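Local structure of glycoside hydrolase family 81 (Clostridium thermocellum, 6FOP) at residues Y135-G140 / Y222-D227; K61-G66 / H85-T90; L261-H266 / K289-T294; P52-P57 / F485-N490. The protein probably hydrolyses beta-1,3-glucans such as laminarin, acting as a family 81 glycoside hydrolase of a cellulosome-producing bacterium. All blocks are in the same frame, centred on the assembly; numbering follows the deposited sequence. Where two conformers were deposited one is given.

Along the chain, interaction 2 closes first, then interaction 1, then interaction 3, and all three are nested in the long loop closed by interaction 4. Interactions 2 and 4 are neighbours, their centres about 13 Å apart: strands 53-54 and 59-63 lie side by side in one seven-stranded antiparallel sheet, and Y54 bonds to the backbone of H85. Interaction 3 reaches interaction 4 through Y264 and H56, the centres being about 19 Å apart. Interaction 1 touches none of the others; its centre is about 18 Å from that of interaction 2. Interactions 1, 2 and 3 lie in the beta-rich N-terminal part, and interaction 4 ties that part to the C-terminal family 81 region.

Interaction 1 of 4, residues Y135-G140 / Y222-D227; sequences YFVFTG and YCFVTD
Y135 and F224 carry this buried contact, and most of it is ring packing. Their planes meet at 40° with centroids 5.0 Å apart, an oblique pair that is neither a stack nor a T. Each residue instead offers a C-H to the other's face. Y135 CB sits 3.8 Å from the centroid of the F224 ring, while F224 CA lies 4.0 Å from the centroid of the Y135 ring, both within 17° of the ring normal. The two side chains run antiparallel alongside each other, which brings the base of each residue over the ring of its partner.

Other apolar contacts flank this pair. V225 CG2 approaches Y135 CE2 at 3.9 Å, and V137 CG2 reaches the rim of the F224 ring more loosely.

The polar part is carried by water: Y135 OH donates to a water at 2.7 Å, and that water donates to C223 O at 2.7 Å. No direct hydrogen bond joins the segments.

The axes of 135-139 and 223-227 pass 8.0 Å apart and cross at 92°. The first is part of strand 133-139 in the eight-stranded sheet, the second of edge strand 223-235 in a three-stranded one, consistent with orthogonal packing of the two sheets at this point.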
loop_
_atom_site.group_PDB
_atom_site.type_symbol
_atom_site.label_atom_id
_atom_site.label_comp_id
_atom_site.label_asym_id
_atom_site.label_seq_id
_atom_site.Cartn_x
_atom_site.Cartn_y
_atom_site.Cartn_z
ATOM N N TYR A 135 -3.071 17.853 17.320
ATOM C CA TYR A 135 -4.022 18.235 18.367
ATOM C C TYR A 135 -3.663 17.540 19.681
ATOM O O TYR A 135 -3.283 16.374 19.683
ATOM C CB TYR A 135 -5.438 17.830 17.973
ATOM C CG TYR A 135 -5.863 18.243 16.567
ATOM C CD1 TYR A 135 -6.255 19.521 16.268
ATOM C CD2 TYR A 135 -5.846 17.318 15.531
ATOM C CE1 TYR A 135 -6.648 19.897 15.014
ATOM C CE2 TYR A 135 -6.234 17.678 14.256
ATOM C CZ TYR A 135 -6.620 18.949 13.970
ATOM O OH TYR A 135 -7.014 19.292 12.687
ATOM N N PHE A 136 -3.802 18.273 20.799
ATOM C CA PHE A 136 -3.365 17.781 22.091
ATOM C C PHE A 136 -4.382 18.088 23.182
ATOM O O PHE A 136 -5.028 19.144 23.155
ATOM C CB PHE A 136 -2.024 18.425 22.489
ATOM C CG PHE A 136 -0.916 18.254 21.461
ATOM C CD1 PHE A 136 -0.756 19.163 20.437
ATOM C CD2 PHE A 136 -0.066 17.162 21.529
ATOM C CE1 PHE A 136 0.236 18.989 19.474
ATOM C CE2 PHE A 136 0.923 16.983 20.571
ATOM C CZ PHE A 136 1.073 17.906 19.557
ATOM N N VAL A 137 -4.469 17.167 24.149
ATOM C CA VAL A 137 -5.229 17.414 25.379
ATOM C C VAL A 137 -4.291 17.089 26.534
ATOM O O VAL A 137 -3.644 16.040 26.550
ATOM C CB VAL A 137 -6.505 16.556 25.439
ATOM C CG1 VAL A 137 -7.156 16.659 26.831
ATOM C CG2 VAL A 137 -7.480 17.031 24.379
ATOM N N PHE A 138 -4.229 18.017 27.493
ATOM C CA PHE A 138 -3.369 17.916 28.675
ATOM C C PHE A 138 -4.178 17.616 29.940
ATOM O O PHE A 138 -5.326 18.060 30.082
ATOM C CB PHE A 138 -2.616 19.241 28.862
ATOM C CG PHE A 138 -1.467 19.394 27.933
ATOM C CD1 PHE A 138 -1.670 19.639 26.575
ATOM C CD2 PHE A 138 -0.187 19.265 28.400
ATOM C CE1 PHE A 138 -0.577 19.707 25.716
ATOM C CE2 PHE A 138 0.897 19.351 27.550
ATOM C CZ PHE A 138 0.701 19.587 26.219
ATOM N N THR A 139 -3.574 16.854 30.856
ATOM C CA THR A 139 -4.044 16.816 32.224
ATOM C C THR A 139 -2.846 17.048 33.165
ATOM O O THR A 139 -1.693 16.762 32.835
ATOM C CB THR A 139 -4.685 15.474 32.604
ATOM O OG1 THR A 139 -3.665 14.461 32.740
ATOM C CG2 THR A 139 -5.768 15.085 31.629
ATOM N N GLY A 140 -3.122 17.673 34.296
ATOM C CA GLY A 140 -2.147 17.784 35.363
ATOM C C GLY A 140 -1.122 18.865 35.201
ATOM O O GLY A 140 -0.213 18.959 36.021
ATOM N N TYR A 222 -9.262 24.812 16.338
ATOM C CA TYR A 222 -10.010 24.239 17.432
ATOM C C TYR A 222 -11.005 23.189 17.005
ATOM O O TYR A 222 -11.821 22.759 17.808
ATOM C CB TYR A 222 -10.626 25.362 18.320
ATOM C CG TYR A 222 -9.573 26.379 18.715
ATOM C CD1 TYR A 222 -8.604 26.055 19.645
ATOM C CD2 TYR A 222 -9.478 27.593 18.078
ATOM C CE1 TYR A 222 -7.581 26.948 19.975
ATOM C CE2 TYR A 222 -8.468 28.511 18.403
ATOM C CZ TYR A 222 -7.535 28.191 19.369
ATOM O OH TYR A 222 -6.540 29.096 19.674
ATOM N N CYS A 223 -10.928 22.774 15.740
ATOM C CA CYS A 223 -11.752 21.690 15.205
ATOM C C CYS A 223 -10.891 20.440 15.240
ATOM O O CYS A 223 -10.179 20.116 14.290
ATOM C CB CYS A 223 -12.227 22.042 13.803
ATOM S SG CYS A 223 -13.415 23.401 13.777
ATOM N N PHE A 224 -10.877 19.774 16.376
ATOM C CA PHE A 224 -9.976 18.641 16.595
ATOM C C PHE A 224 -10.510 17.419 15.843
ATOM O O PHE A 224 -11.672 17.051 15.985
ATOM C CB PHE A 224 -9.881 18.323 18.086
ATOM C CG PHE A 224 -8.961 19.236 18.869
ATOM C CD1 PHE A 224 -8.703 20.550 18.489
ATOM C CD2 PHE A 224 -8.359 18.748 20.027
ATOM C CE1 PHE A 224 -7.843 21.348 19.238
ATOM C CE2 PHE A 224 -7.510 19.547 20.757
ATOM C CZ PHE A 224 -7.247 20.828 20.357
ATOM N N VAL A 225 -9.641 16.785 15.049
ATOM C CA VAL A 225 -10.033 15.574 14.327
ATOM C C VAL A 225 -10.101 14.420 15.302
ATOM O O VAL A 225 -9.130 14.115 15.971
ATOM C CB VAL A 225 -9.077 15.268 13.166
ATOM C CG1 VAL A 225 -9.456 13.936 12.530
ATOM C CG2 VAL A 225 -9.176 16.367 12.131
ATOM N N THR A 226 -11.284 13.795 15.386
ATOM C CA THR A 226 -11.534 12.695 16.314
ATOM C C THR A 226 -11.792 11.351 15.636
ATOM O O THR A 226 -11.827 10.331 16.319
ATOM C CB THR A 226 -12.711 13.031 17.254
ATOM O OG1 THR A 226 -13.837 13.431 16.467
ATOM C CG2 THR A 226 -12.311 14.179 18.166
ATOM N N ASP A 227 -11.911 11.349 14.303
ATOM C CA ASP A 227 -12.025 10.081 13.556
ATOM C C ASP A 227 -11.697 10.386 12.100
ATOM O O ASP A 227 -11.888 11.507 11.630
ATOM C CB ASP A 227 -13.425 9.461 13.697
ATOM C CG ASP A 227 -13.466 7.965 13.354
ATOM O OD1 ASP A 227 -12.431 7.316 13.258
ATOM O OD2 ASP A 227 -14.593 7.456 13.213
HETATM O O HOH W 1 -8.740 21.369 12.373
#

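Interaction 2 of 4, residues K61-G66 / H85-T90; sequences KFKAEG and HKNDFT
T90 meets K63 and E65 and has the largest area buried here, followed by H85 and K61. The T90 hydroxyl and the K63 amine approach tip to tip, and K63 NZ gives T90 OG1 a weak hydrogen bond of 3.2 Å. K63 begins with CG wedged between its backbone N and carbonyl carbon (chi1 60°), then runs fully extended, which carries NZ across to T90. The stronger partner of that amine is E68, with which it forms a salt bridge. The methyl of T90 does separate work: CG2 lies 3.8 Å from E65 CD and 4.1 Å from G66 C, so it rests against the carboxylate end of one residue and the backbone of the next.

H85 covers the base of K61. Its imidazole stands obliquely to the lysine, with NE2 3.6 Å from K61 CB. The lysine chain then bends at chi3 (76°) and takes its amine away from the ring; K61 NZ and H85 NE2 remain 5.6 Å apart. The ring is held from outside the two segments, ND1 by T59 and NE2 by E68, and these two bonds fix its rotation.

Just before T90, the 85-90 segment carries a classic beta bulge, D88 and F89 both facing V69. K63 and G66 close the turn of the other segment with reciprocal backbone bonds.

The chemistry is therefore mixed contact, methyl and methylene groups against polar ends, with one weak bond across, while E68, on the intervening strand 66-70, binds both K63 and H85. Its carboxylate would be expected to stabilise the lysine's positive charge and may also raise the proton affinity of the imidazole.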
loop_
_atom_site.group_PDB
_atom_site.type_symbol
_atom_site.label_atom_id
_atom_site.label_comp_id
_atom_site.label_asym_id
_atom_site.label_seq_id
_atom_site.Cartn_x
_atom_site.Cartn_y
_atom_site.Cartn_z
ATOM N N LYS A 61 8.012 12.411 16.852
ATOM C CA LYS A 61 8.648 11.297 17.535
ATOM C C LYS A 61 8.371 11.392 19.011
ATOM O O LYS A 61 8.583 12.449 19.618
ATOM C CB LYS A 61 10.159 11.265 17.285
ATOM C CG LYS A 61 10.794 9.962 17.791
ATOM C CD LYS A 61 12.295 9.881 17.571
ATOM C CE LYS A 61 13.035 10.743 18.561
ATOM N NZ LYS A 61 14.502 10.662 18.312
ATOM N N PHE A 62 7.913 10.297 19.608
ATOM C CA PHE A 62 7.688 10.251 21.062
ATOM C C PHE A 62 9.008 9.949 21.756
ATOM O O PHE A 62 9.836 9.214 21.234
ATOM C CB PHE A 62 6.640 9.188 21.411
ATOM C CG PHE A 62 5.257 9.542 20.928
ATOM C CD1 PHE A 62 4.858 9.235 19.630
ATOM C CD2 PHE A 62 4.349 10.194 21.774
ATOM C CE1 PHE A 62 3.606 9.585 19.178
ATOM C CE2 PHE A 62 3.094 10.550 21.309
ATOM C CZ PHE A 62 2.718 10.225 20.015
ATOM N N LYS A 63 9.210 10.579 22.911
ATOM C CA LYS A 63 10.386 10.375 23.773
ATOM C C LYS A 63 9.988 10.687 25.202
ATOM O O LYS A 63 8.867 11.114 25.446
ATOM C CB LYS A 63 11.575 11.223 23.304
ATOM C CG LYS A 63 11.318 12.719 23.304
ATOM C CD LYS A 63 12.505 13.483 22.759
ATOM C CE LYS A 63 12.300 14.991 22.860
ATOM N NZ LYS A 63 13.405 15.718 22.178
ATOM N N ALA A 64 10.887 10.427 26.151
ATOM C CA ALA A 64 10.545 10.625 27.554
ATOM C C ALA A 64 9.947 12.014 27.862
ATOM O O ALA A 64 8.989 12.112 28.630
ATOM C CB ALA A 64 11.749 10.311 28.436
ATOM N N GLU A 65 10.479 13.067 27.245
ATOM C CA GLU A 65 10.039 14.451 27.511
ATOM C C GLU A 65 8.645 14.740 26.937
ATOM O O GLU A 65 7.908 15.576 27.455
ATOM C CB GLU A 65 11.050 15.451 26.902
ATOM C CG GLU A 65 10.670 16.923 27.084
ATOM C CD GLU A 65 11.597 17.891 26.395
ATOM O OE1 GLU A 65 12.545 17.459 25.697
ATOM O OE2 GLU A 65 11.355 19.108 26.538
ATOM N N GLY A 66 8.293 14.104 25.823
ATOM C CA GLY A 66 7.054 14.464 25.141
ATOM C C GLY A 66 7.079 14.079 23.678
ATOM O O GLY A 66 7.646 13.030 23.309
ATOM N N HIS A 85 12.784 13.066 9.626
ATOM C CA HIS A 85 12.229 13.727 10.807
ATOM C C HIS A 85 13.338 14.499 11.535
ATOM O O HIS A 85 14.433 13.970 11.744
ATOM C CB HIS A 85 11.602 12.718 11.763
ATOM C CG HIS A 85 11.280 13.306 13.103
ATOM N ND1 HIS A 85 10.236 14.185 13.309
ATOM C CD2 HIS A 85 11.930 13.192 14.288
ATOM C CE1 HIS A 85 10.266 14.596 14.568
ATOM N NE2 HIS A 85 11.258 13.981 15.189
ATOM N N LYS A 86 13.028 15.733 11.921
ATOM C CA LYS A 86 13.852 16.510 12.845
ATOM C C LYS A 86 12.933 17.196 13.851
ATOM O O LYS A 86 11.767 17.456 13.584
ATOM C CB LYS A 86 14.741 17.532 12.097
ATOM C CG LYS A 86 13.960 18.463 11.192
ATOM C CD LYS A 86 14.555 19.818 10.995
ATOM C CE LYS A 86 13.901 20.520 9.849
ATOM N NZ LYS A 86 12.753 21.358 10.208
ATOM N N ASN A 87 13.490 17.479 15.017
ATOM C CA ASN A 87 12.802 18.185 16.108
ATOM C C ASN A 87 12.831 19.687 15.891
ATOM O O ASN A 87 13.886 20.323 16.071
ATOM C CB ASN A 87 13.497 17.800 17.417
ATOM C CG ASN A 87 12.892 18.438 18.647
ATOM O OD1 ASN A 87 11.698 18.448 18.840
ATOM N ND2 ASN A 87 13.760 18.936 19.519
ATOM N N ASP A 88 11.704 20.275 15.491
ATOM C CA ASP A 88 11.599 21.736 15.491
ATOM C C ASP A 88 11.201 22.183 16.893
ATOM O O ASP A 88 11.753 23.164 17.413
ATOM C CB ASP A 88 10.602 22.224 14.421
ATOM C CG ASP A 88 11.110 22.032 12.995
ATOM O OD1 ASP A 88 12.347 22.057 12.765
ATOM O OD2 ASP A 88 10.245 21.846 12.075
ATOM N N PHE A 89 10.255 21.495 17.520
ATOM C CA PHE A 89 9.974 21.712 18.946
ATOM C C PHE A 89 9.401 20.447 19.539
ATOM O O PHE A 89 8.753 19.634 18.830
ATOM C CB PHE A 89 9.033 22.903 19.201
ATOM C CG PHE A 89 7.745 22.820 18.471
ATOM C CD1 PHE A 89 6.643 22.190 19.065
ATOM C CD2 PHE A 89 7.590 23.412 17.236
ATOM C CE1 PHE A 89 5.425 22.133 18.408
ATOM C CE2 PHE A 89 6.387 23.347 16.564
ATOM C CZ PHE A 89 5.290 22.730 17.166
ATOM N N THR A 90 9.601 20.270 20.843
ATOM C CA THR A 90 9.013 19.170 21.561
ATOM C C THR A 90 7.848 19.697 22.409
ATOM O O THR A 90 8.002 20.672 23.166
ATOM C CB THR A 90 10.077 18.450 22.428
ATOM O OG1 THR A 90 11.033 17.807 21.562
ATOM C CG2 THR A 90 9.469 17.437 23.305
#

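Interaction 3 of 4, residues L261-H266 / K289-T294; sequences LALYPH and KTIQGT
L261 packs beside I291 in an antiparallel strand pair. Its CB lies 3.9 Å from I291 CG1, on the sheet face that L263 and K289 also use. With CG anti to the carbonyl carbon (chi1 -60°), the chain turns toward the end of the partner strand, where CG comes within 3.5 Å of G293 O. At the tip, CD1 is equally close to that oxygen and lies 4.2 Å from T294 C. On the same face, L263 CD1 meets I291 CG1 at 4.0 Å, the two side chains crossing at about a right angle.

The backbones fix this register. L261 and I291 form a hydrogen-bonded pair through L261 N to I291 O at 3.0 Å and I291 N to L261 O at 2.9 Å, both N-H angles near 158°. L263 N binds K289 O at 2.8 Å and 166°, whereas the return bond is weak. Between them, A262 and T290 make a non-hydrogen-bonded pair.

Strand 260-263 is an edge of its three-stranded sheet, beside the central strand 286-292. F296 of strand 295-301 covers L261, L263 and I291 together. Beyond L263, Y264 takes the N-cap position of helix 265-268, whose first residues, P265 and H266, touch helix 514-534.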
loop_
_atom_site.group_PDB
_atom_site.type_symbol
_atom_site.label_atom_id
_atom_site.label_comp_id
_atom_site.label_asym_id
_atom_site.label_seq_id
_atom_site.Cartn_x
_atom_site.Cartn_y
_atom_site.Cartn_z
ATOM N N LEU A 261 -7.403 19.993 4.938
ATOM C CA LEU A 261 -6.858 18.669 4.540
ATOM C C LEU A 261 -5.770 18.899 3.483
ATOM O O LEU A 261 -5.937 19.717 2.585
ATOM C CB LEU A 261 -7.940 17.735 4.029
ATOM C CG LEU A 261 -9.052 17.410 5.021
ATOM C CD1 LEU A 261 -10.122 16.599 4.296
ATOM C CD2 LEU A 261 -8.492 16.621 6.194
ATOM N N ALA A 262 -4.673 18.189 3.654
ATOM C CA ALA A 262 -3.548 18.216 2.738
ATOM C C ALA A 262 -3.635 16.911 1.920
ATOM O O ALA A 262 -3.708 15.830 2.475
ATOM C CB ALA A 262 -2.222 18.301 3.492
ATOM N N LEU A 263 -3.499 17.061 0.604
ATOM C CA LEU A 263 -3.638 15.959 -0.352
ATOM C C LEU A 263 -2.334 15.702 -1.054
ATOM O O LEU A 263 -1.667 16.629 -1.469
ATOM C CB LEU A 263 -4.695 16.305 -1.412
ATOM C CG LEU A 263 -6.148 16.036 -1.064
ATOM C CD1 LEU A 263 -6.632 16.828 0.150
ATOM C CD2 LEU A 263 -7.041 16.358 -2.264
ATOM N N TYR A 264 -1.988 14.423 -1.173
ATOM C CA TYR A 264 -0.840 14.017 -1.961
ATOM C C TYR A 264 -1.138 14.123 -3.463
ATOM O O TYR A 264 -2.322 14.093 -3.876
ATOM C CB TYR A 264 -0.525 12.582 -1.661
ATOM C CG TYR A 264 -0.012 12.235 -0.283
ATOM C CD1 TYR A 264 1.216 12.703 0.171
ATOM C CD2 TYR A 264 -0.759 11.430 0.585
ATOM C CE1 TYR A 264 1.726 12.304 1.401
ATOM C CE2 TYR A 264 -0.239 10.998 1.793
ATOM C CZ TYR A 264 0.987 11.449 2.216
ATOM O OH TYR A 264 1.466 10.960 3.412
ATOM N N PRO A 265 -0.093 14.165 -4.302
ATOM C CA PRO A 265 -0.329 14.186 -5.752
ATOM C C PRO A 265 -1.240 13.087 -6.299
ATOM O O PRO A 265 -2.065 13.369 -7.178
ATOM C CB PRO A 265 1.082 14.058 -6.316
ATOM C CG PRO A 265 1.922 14.763 -5.300
ATOM C CD PRO A 265 1.324 14.357 -3.987
ATOM N N HIS A 266 -1.121 11.853 -5.807
ATOM C CA HIS A 266 -2.025 10.823 -6.345
ATOM C C HIS A 266 -3.499 11.095 -6.049
ATOM O O HIS A 266 -4.379 10.478 -6.671
ATOM C CB HIS A 266 -1.629 9.416 -5.884
ATOM C CG HIS A 266 -2.019 9.121 -4.479
ATOM N ND1 HIS A 266 -1.266 9.555 -3.413
ATOM C CD2 HIS A 266 -3.081 8.462 -3.955
ATOM C CE1 HIS A 266 -1.862 9.205 -2.296
ATOM N NE2 HIS A 266 -2.958 8.528 -2.595
ATOM N N LYS A 289 -1.255 19.689 -1.942
ATOM C CA LYS A 289 -2.237 20.758 -2.015
ATOM C C LYS A 289 -3.116 20.711 -0.780
ATOM O O LYS A 289 -3.066 19.771 0.011
ATOM C CB LYS A 289 -3.063 20.676 -3.310
ATOM C CG LYS A 289 -2.225 20.892 -4.557
ATOM C CD LYS A 289 -3.129 21.001 -5.795
ATOM C CE LYS A 289 -2.306 21.204 -7.042
ATOM N NZ LYS A 289 -3.201 21.315 -8.229
ATOM N N THR A 290 -3.900 21.764 -0.597
ATOM C CA THR A 290 -4.817 21.825 0.522
ATOM C C THR A 290 -6.226 22.151 0.069
ATOM O O THR A 290 -6.445 22.839 -0.934
ATOM C CB THR A 290 -4.365 22.841 1.581
ATOM O OG1 THR A 290 -4.264 24.158 1.022
ATOM C CG2 THR A 290 -3.075 22.420 2.246
ATOM N N ILE A 291 -7.196 21.692 0.868
ATOM C CA ILE A 291 -8.606 22.023 0.664
ATOM C C ILE A 291 -9.208 22.347 2.025
ATOM O O ILE A 291 -8.659 21.940 3.061
ATOM C CB ILE A 291 -9.417 20.879 0.011
ATOM C CG1 ILE A 291 -9.405 19.619 0.895
ATOM C CG2 ILE A 291 -8.833 20.597 -1.379
ATOM C CD1 ILE A 291 -10.289 18.532 0.381
ATOM N N GLN A 292 -10.291 23.094 2.001
ATOM C CA GLN A 292 -11.111 23.289 3.191
ATOM C C GLN A 292 -12.237 22.295 3.145
ATOM O O GLN A 292 -13.006 22.265 2.174
ATOM C CB GLN A 292 -11.698 24.696 3.222
ATOM C CG GLN A 292 -12.799 24.926 4.269
ATOM C CD GLN A 292 -12.412 24.589 5.655
ATOM O OE1 GLN A 292 -13.162 23.899 6.359
ATOM N NE2 GLN A 292 -11.268 25.110 6.100
ATOM N N GLY A 293 -12.383 21.553 4.226
ATOM C CA GLY A 293 -13.533 20.678 4.379
ATOM C C GLY A 293 -13.213 19.491 5.221
ATOM O O GLY A 293 -12.035 19.212 5.524
ATOM N N THR A 294 -14.261 18.766 5.569
ATOM C CA THR A 294 -14.103 17.549 6.319
ATOM C C THR A 294 -14.170 16.300 5.439
ATOM O O THR A 294 -14.010 15.209 5.958
ATOM C CB THR A 294 -15.154 17.462 7.428
ATOM O OG1 THR A 294 -16.453 17.631 6.856
ATOM C CG2 THR A 294 -14.858 18.526 8.478
#

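Interaction 4 of 4, residues P52-P57 / F485-N490; sequences PIYAHP and FADGNN
Y54 donates its hydroxyl to the carbonyl of A486, with OH 2.7 Å from A486 O, the one hydrogen bond between these segments. The acceptor lies in the plane of the tyrosine ring, at its edge, while the donor is tilted 17° from the carbonyl plane and the C=O...O angle is 146°. Alongside, Y54 CE1 is 3.4 Å from D487 C and 3.5 Å from G488 N, so the peptide joining them lies obliquely against the ring. P52 meets the same carbonyl with carbon: its CG is 3.4 Å from A486 O, and CD is 3.8 Å from F485 O. One backbone oxygen thus receives both a hydroxyl and the proline ring.

The second shell sets both partners. F485 to G488 is a type I beta turn closed by G488 N to F485 O at 3.0 Å, in which the A486 carbonyl faces the tyrosine hydroxyl. G488 has positive phi, and the absence of a side chain lets its CA come 3.8 Å from Y54 CD1. The tyrosine oxygen is gripped a second time, by the backbone N of H85, so its position is fixed by two bonds. Farther out, D487 and N489 are bonded through their backbones to G558 and G557, and F485 meets W556 edge to face; the turn is thereby anchored next to strand 554-556.

In fold terms this is a beta turn docked on the outermost strand of a sheet: the turn belongs to the C-terminal family 81 region, and strand 53-54 edges the seven-stranded N-terminal sheet, making this an interface between the two parts.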
loop_
_atom_site.group_PDB
_atom_site.type_symbol
_atom_site.label_atom_id
_atom_site.label_comp_id
_atom_site.label_asym_id
_atom_site.label_seq_id
_atom_site.Cartn_x
_atom_site.Cartn_y
_atom_site.Cartn_z
ATOM N N PRO A 52 10.518 7.701 14.473
ATOM C CA PRO A 52 9.850 8.824 13.804
ATOM C C PRO A 52 8.587 8.424 13.062
ATOM O O PRO A 52 8.543 7.368 12.403
ATOM C CB PRO A 52 10.942 9.369 12.869
ATOM C CG PRO A 52 12.214 9.000 13.558
ATOM C CD PRO A 52 11.936 7.614 14.071
ATOM N N ILE A 53 7.593 9.314 13.125
ATOM C CA ILE A 53 6.237 9.083 12.653
ATOM C C ILE A 53 6.018 10.005 11.458
ATOM O O ILE A 53 5.953 11.219 11.610
ATOM C CB ILE A 53 5.204 9.417 13.752
ATOM C CG1 ILE A 53 5.528 8.702 15.072
ATOM C CG2 ILE A 53 3.785 9.128 13.265
ATOM C CD1 ILE A 53 5.420 7.202 15.019
ATOM N N TYR A 54 5.925 9.415 10.246
ATOM C CA TYR A 54 5.871 10.196 9.032
ATOM C C TYR A 54 4.439 10.368 8.585
ATOM O O TYR A 54 3.911 9.582 7.811
ATOM C CB TYR A 54 6.775 9.588 7.931
ATOM C CG TYR A 54 8.260 9.709 8.262
ATOM C CD1 TYR A 54 8.908 8.721 8.988
ATOM C CD2 TYR A 54 8.989 10.845 7.919
ATOM C CE1 TYR A 54 10.254 8.841 9.341
ATOM C CE2 TYR A 54 10.316 10.963 8.276
ATOM C CZ TYR A 54 10.950 9.953 8.971
ATOM O OH TYR A 54 12.272 10.134 9.297
ATOM N N ALA A 55 3.782 11.386 9.139
ATOM C CA ALA A 55 2.406 11.695 8.836
ATOM C C ALA A 55 2.228 12.450 7.537
ATOM O O ALA A 55 1.472 11.991 6.660
ATOM C CB ALA A 55 1.769 12.457 10.004
ATOM N N HIS A 56 2.971 13.545 7.401
ATOM C CA HIS A 56 3.022 14.427 6.218
ATOM C C HIS A 56 1.827 15.393 6.165
ATOM O O HIS A 56 0.683 14.950 6.110
ATOM C CB HIS A 56 3.099 13.678 4.876
ATOM C CG HIS A 56 4.211 12.676 4.743
ATOM N ND1 HIS A 56 4.006 11.462 4.128
ATOM C CD2 HIS A 56 5.521 12.695 5.101
ATOM C CE1 HIS A 56 5.131 10.766 4.122
ATOM N NE2 HIS A 56 6.076 11.500 4.677
ATOM N N PRO A 57 2.067 16.704 6.170
ATOM C CA PRO A 57 3.398 17.346 6.071
ATOM C C PRO A 57 4.259 17.280 7.342
ATOM O O PRO A 57 5.447 17.577 7.282
ATOM C CB PRO A 57 3.042 18.786 5.674
ATOM C CG PRO A 57 1.689 18.970 6.310
ATOM C CD PRO A 57 0.978 17.681 6.031
ATOM N N PHE A 485 12.359 2.111 12.179
ATOM C CA PHE A 485 13.495 2.666 11.436
ATOM C C PHE A 485 13.434 4.189 11.535
ATOM O O PHE A 485 12.350 4.768 11.630
ATOM C CB PHE A 485 13.393 2.279 9.953
ATOM C CG PHE A 485 13.367 0.817 9.703
ATOM C CD1 PHE A 485 14.551 0.126 9.570
ATOM C CD2 PHE A 485 12.159 0.137 9.528
ATOM C CE1 PHE A 485 14.531 -1.235 9.321
ATOM C CE2 PHE A 485 12.133 -1.224 9.251
ATOM C CZ PHE A 485 13.319 -1.907 9.159
ATOM N N ALA A 486 14.595 4.839 11.510
ATOM C CA ALA A 486 14.638 6.291 11.458
ATOM C C ALA A 486 13.795 6.858 10.326
ATOM O O ALA A 486 13.200 7.925 10.481
ATOM C CB ALA A 486 16.068 6.785 11.319
ATOM N N ASP A 487 13.776 6.164 9.180
ATOM C CA ASP A 487 13.019 6.614 8.012
ATOM C C ASP A 487 11.596 6.103 7.916
ATOM O O ASP A 487 10.928 6.297 6.881
ATOM C CB ASP A 487 13.807 6.276 6.749
ATOM C CG ASP A 487 15.063 7.114 6.630
ATOM O OD1 ASP A 487 15.052 8.294 7.060
ATOM O OD2 ASP A 487 16.062 6.603 6.153
ATOM N N GLY A 488 11.122 5.498 8.996
ATOM C CA GLY A 488 9.740 5.062 9.077
ATOM C C GLY A 488 9.478 3.714 8.439
ATOM O O GLY A 488 10.323 2.814 8.511
ATOM N N ASN A 489 8.268 3.550 7.924
ATOM C CA ASN A 489 7.916 2.311 7.219
ATOM C C ASN A 489 8.501 2.370 5.813
ATOM O O ASN A 489 9.002 3.407 5.384
ATOM C CB ASN A 489 6.408 2.066 7.282
ATOM C CG ASN A 489 6.068 0.582 7.363
ATOM O OD1 ASN A 489 6.610 -0.226 6.593
ATOM N ND2 ASN A 489 5.185 0.203 8.255
ATOM N N ASN A 490 8.436 1.231 5.105
ATOM C CA ASN A 490 8.970 1.126 3.765
ATOM C C ASN A 490 8.127 0.169 2.951
ATOM O O ASN A 490 7.475 -0.702 3.488
ATOM C CB ASN A 490 10.427 0.647 3.748
ATOM C CG ASN A 490 10.548 -0.806 4.091
ATOM O OD1 ASN A 490 10.413 -1.679 3.191
ATOM N ND2 ASN A 490 10.807 -1.115 5.356
#